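Local coordinates for paraflagellar rod component (Trypanosoma brucei, PDB 2Q0X), which is of unknown function but adopts the alpha/beta-hydrolase fold and is probably a component of the paraflagellar rod, at residues A[165-170]-A[187-192]. Sequence-based numbering, arbitrary orientation.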
ATOM      1  N   GLU A 165      20.056   2.939  15.522  1.00 46.06           N
ATOM      2  CA  GLU A 165      21.365   2.343  15.195  1.00 46.09           C
ATOM      3  C   GLU A 165      21.440   0.866  15.572  1.00 45.90           C
ATOM      4  O   GLU A 165      21.995   0.056  14.821  1.00 45.96           O
ATOM      5  CB  GLU A 165      22.491   3.086  15.919  1.00 46.06           C
ATOM      6  CG  GLU A 165      22.782   4.457  15.366  1.00 46.34           C
ATOM      7  CD  GLU A 165      23.735   5.260  16.245  1.00 46.46           C
ATOM      8  OE1 GLU A 165      24.483   4.661  17.058  1.00 47.31           O
ATOM      9  OE2 GLU A 165      23.734   6.502  16.107  1.00 47.26           O
ATOM     10  N   LYS A 166      20.894   0.543  16.745  1.00 45.65           N
ATOM     11  CA  LYS A 166      20.891  -0.818  17.271  1.00 45.40           C
ATOM     12  C   LYS A 166      20.025  -1.737  16.417  1.00 45.17           C
ATOM     13  O   LYS A 166      20.444  -2.851  16.096  1.00 45.21           O
ATOM     14  CB  LYS A 166      20.391  -0.829  18.719  1.00 45.43           C
ATOM     15  N   LEU A 167      18.830  -1.267  16.046  1.00 44.81           N
ATOM     16  CA  LEU A 167      17.907  -2.049  15.210  1.00 44.47           C
ATOM     17  C   LEU A 167      18.467  -2.275  13.807  1.00 44.40           C
ATOM     18  O   LEU A 167      18.332  -3.360  13.251  1.00 44.31           O
ATOM     19  CB  LEU A 167      16.529  -1.387  15.118  1.00 44.28           C
ATOM     20  CG  LEU A 167      15.664  -1.292  16.381  1.00 44.13           C
ATOM     21  CD1 LEU A 167      14.435  -0.432  16.120  1.00 43.85           C
ATOM     22  CD2 LEU A 167      15.238  -2.655  16.894  1.00 43.65           C
ATOM     23  N   MET A 168      19.105  -1.253  13.247  1.00 44.43           N
ATOM     24  CA  MET A 168      19.683  -1.345  11.900  1.00 44.53           C
ATOM     25  C   MET A 168      20.819  -2.351  11.838  1.00 44.71           C
ATOM     26  O   MET A 168      21.012  -2.988  10.802  1.00 44.87           O
ATOM     27  CB  MET A 168      20.194   0.023  11.422  1.00 44.36           C
ATOM     28  CG  MET A 168      19.095   1.058  11.171  1.00 44.20           C
ATOM     29  SD  MET A 168      17.814   0.520  10.033  1.00 44.02           S
ATOM     30  CE  MET A 168      18.702   0.472   8.476  1.00 44.00           C
ATOM     31  N   ALA A 169      21.558  -2.476  12.942  1.00 44.84           N
ATOM     32  CA  ALA A 169      22.653  -3.442  13.068  1.00 44.99           C
ATOM     33  C   ALA A 169      22.133  -4.872  13.211  1.00 45.13           C
ATOM     34  O   ALA A 169      22.802  -5.820  12.810  1.00 45.13           O
ATOM     35  CB  ALA A 169      23.534  -3.087  14.252  1.00 44.88           C
ATOM     36  N   GLU A 170      20.946  -5.019  13.790  1.00 45.32           N
ATOM     37  CA  GLU A 170      20.275  -6.320  13.872  1.00 45.58           C
ATOM     38  C   GLU A 170      19.569  -6.715  12.572  1.00 45.49           C
ATOM     39  O   GLU A 170      19.150  -7.862  12.420  1.00 45.69           O
ATOM     40  CB  GLU A 170      19.291  -6.327  15.046  1.00 45.50           C
ATOM     41  CG  GLU A 170      19.999  -6.128  16.394  1.00 46.13           C
ATOM     42  CD  GLU A 170      19.039  -5.953  17.558  1.00 46.19           C
ATOM     43  OE1 GLU A 170      18.000  -5.288  17.375  1.00 47.22           O
ATOM     44  OE2 GLU A 170      19.335  -6.475  18.657  1.00 46.82           O
ATOM     45  N   ILE A 187       6.445   4.592  12.082  1.00 39.44           N
ATOM     46  CA  ILE A 187       7.633   4.813  11.265  1.00 39.58           C
ATOM     47  C   ILE A 187       8.601   3.637  11.405  1.00 39.69           C
ATOM     48  O   ILE A 187       8.736   3.056  12.499  1.00 39.80           O
ATOM     49  CB  ILE A 187       8.335   6.146  11.663  1.00 39.70           C
ATOM     50  CG1 ILE A 187       9.482   6.485  10.700  1.00 39.74           C
ATOM     51  CG2 ILE A 187       8.840   6.091  13.118  1.00 39.72           C
ATOM     52  CD1 ILE A 187       9.877   7.959  10.702  1.00 39.40           C
ATOM     53  N   THR A 188       9.259   3.269  10.306  1.00 39.63           N
ATOM     54  CA  THR A 188      10.228   2.184  10.349  1.00 39.52           C
ATOM     55  C   THR A 188      11.577   2.726  10.808  1.00 39.53           C
ATOM     56  O   THR A 188      11.894   3.884  10.549  1.00 39.56           O
ATOM     57  CB  THR A 188      10.369   1.442   8.990  1.00 39.53           C
ATOM     58  OG1 THR A 188      10.788   2.351   7.966  1.00 39.56           O
ATOM     59  CG2 THR A 188       9.072   0.789   8.590  1.00 39.35           C
ATOM     60  N   PRO A 189      12.360   1.908  11.536  1.00 39.50           N
ATOM     61  CA  PRO A 189      13.731   2.329  11.858  1.00 39.70           C
ATOM     62  C   PRO A 189      14.531   2.775  10.624  1.00 39.69           C
ATOM     63  O   PRO A 189      15.262   3.763  10.697  1.00 39.72           O
ATOM     64  CB  PRO A 189      14.346   1.088  12.513  1.00 39.72           C
ATOM     65  CG  PRO A 189      13.173   0.332  13.081  1.00 39.53           C
ATOM     66  CD  PRO A 189      12.019   0.607  12.136  1.00 39.43           C
ATOM     67  N   ALA A 190      14.363   2.070   9.507  1.00 39.72           N
ATOM     68  CA  ALA A 190      15.068   2.399   8.274  1.00 39.78           C
ATOM     69  C   ALA A 190      14.753   3.804   7.788  1.00 39.89           C
ATOM     70  O   ALA A 190      15.605   4.453   7.216  1.00 40.25           O
ATOM     71  CB  ALA A 190      14.761   1.387   7.188  1.00 39.64           C
ATOM     72  N   ARG A 191      13.529   4.276   7.995  1.00 39.99           N
ATOM     73  CA  ARG A 191      13.187   5.651   7.622  1.00 40.06           C
ATOM     74  C   ARG A 191      13.848   6.686   8.552  1.00 39.99           C
ATOM     75  O   ARG A 191      14.262   7.743   8.105  1.00 40.07           O
ATOM     76  CB  ARG A 191      11.663   5.843   7.536  1.00 39.93           C
ATOM     77  CG  ARG A 191      11.073   5.339   6.219  1.00 39.64           C
ATOM     78  CD  ARG A 191      11.416   6.268   5.037  1.00 39.83           C
ATOM     79  NE  ARG A 191      10.912   7.637   5.225  1.00 39.32           N
ATOM     80  CZ  ARG A 191       9.672   8.045   4.952  1.00 39.33           C
ATOM     81  NH1 ARG A 191       8.760   7.211   4.457  1.00 39.72           N
ATOM     82  NH2 ARG A 191       9.323   9.303   5.183  1.00 39.19           N
ATOM     83  N   LEU A 192      13.993   6.352   9.827  1.00 40.05           N
ATOM     84  CA  LEU A 192      14.654   7.244  10.773  1.00 40.09           C
ATOM     85  C   LEU A 192      16.183   7.251  10.581  1.00 40.42           C
ATOM     86  O   LEU A 192      16.835   8.298  10.775  1.00 40.72           O
ATOM     87  CB  LEU A 192      14.287   6.868  12.215  1.00 39.97           C
ATOM     88  CG  LEU A 192      12.917   7.310  12.765  1.00 39.48           C
ATOM     89  CD1 LEU A 192      12.571   6.544  14.034  1.00 38.23           C
ATOM     90  CD2 LEU A 192      12.897   8.843  13.028  1.00 39.43           C
TER
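Leu-167 and Pro-189 face each other with CA atoms 6.9 Å apart, where the C-terminal part of helix 154-170 packs against the first turn of the short helix 189-193, without a hydrogen bond between the two segments. The CD1 branch of Leu-167 reaches the CG corner of the proline ring, at 3.4 Å from Pro-189 CG, tighter than usual for two carbons. Proline suits the first turn of a helix, where the backbone N has no earlier helical carbonyl to bond, and its ring offers leucine a compact apolar surface. Met-168 covers the neighbouring backbone. Its CG lies beside its own backbone N (chi1 -68°), and further bends at chi2 and chi3 fold the flexible chain so that SD sits 3.8 Å from Ala-190 CA and CE 4.2 Å from Ala-190 CB; the small alanine lets the thioether come this close. Behind this seam, Thr-188 occupies the N-cap, its OG1 accepting a weak bond from Arg-191 N at 3.3 Å and a hydrogen bond from Gln-47 NE2. The CA–CB bond of Arg-191 points away from 165-170, and its NH1 forms a salt bridge with Asp-90, linking the short helix to helix 87-104. Helices 154-170 and 189-193 belong to the insertion between strands 135-143 and 227-232, where alpha/beta-hydrolases commonly carry a helical cap or lid; their position in the chain is consistent with such an element, here joined by apolar packing.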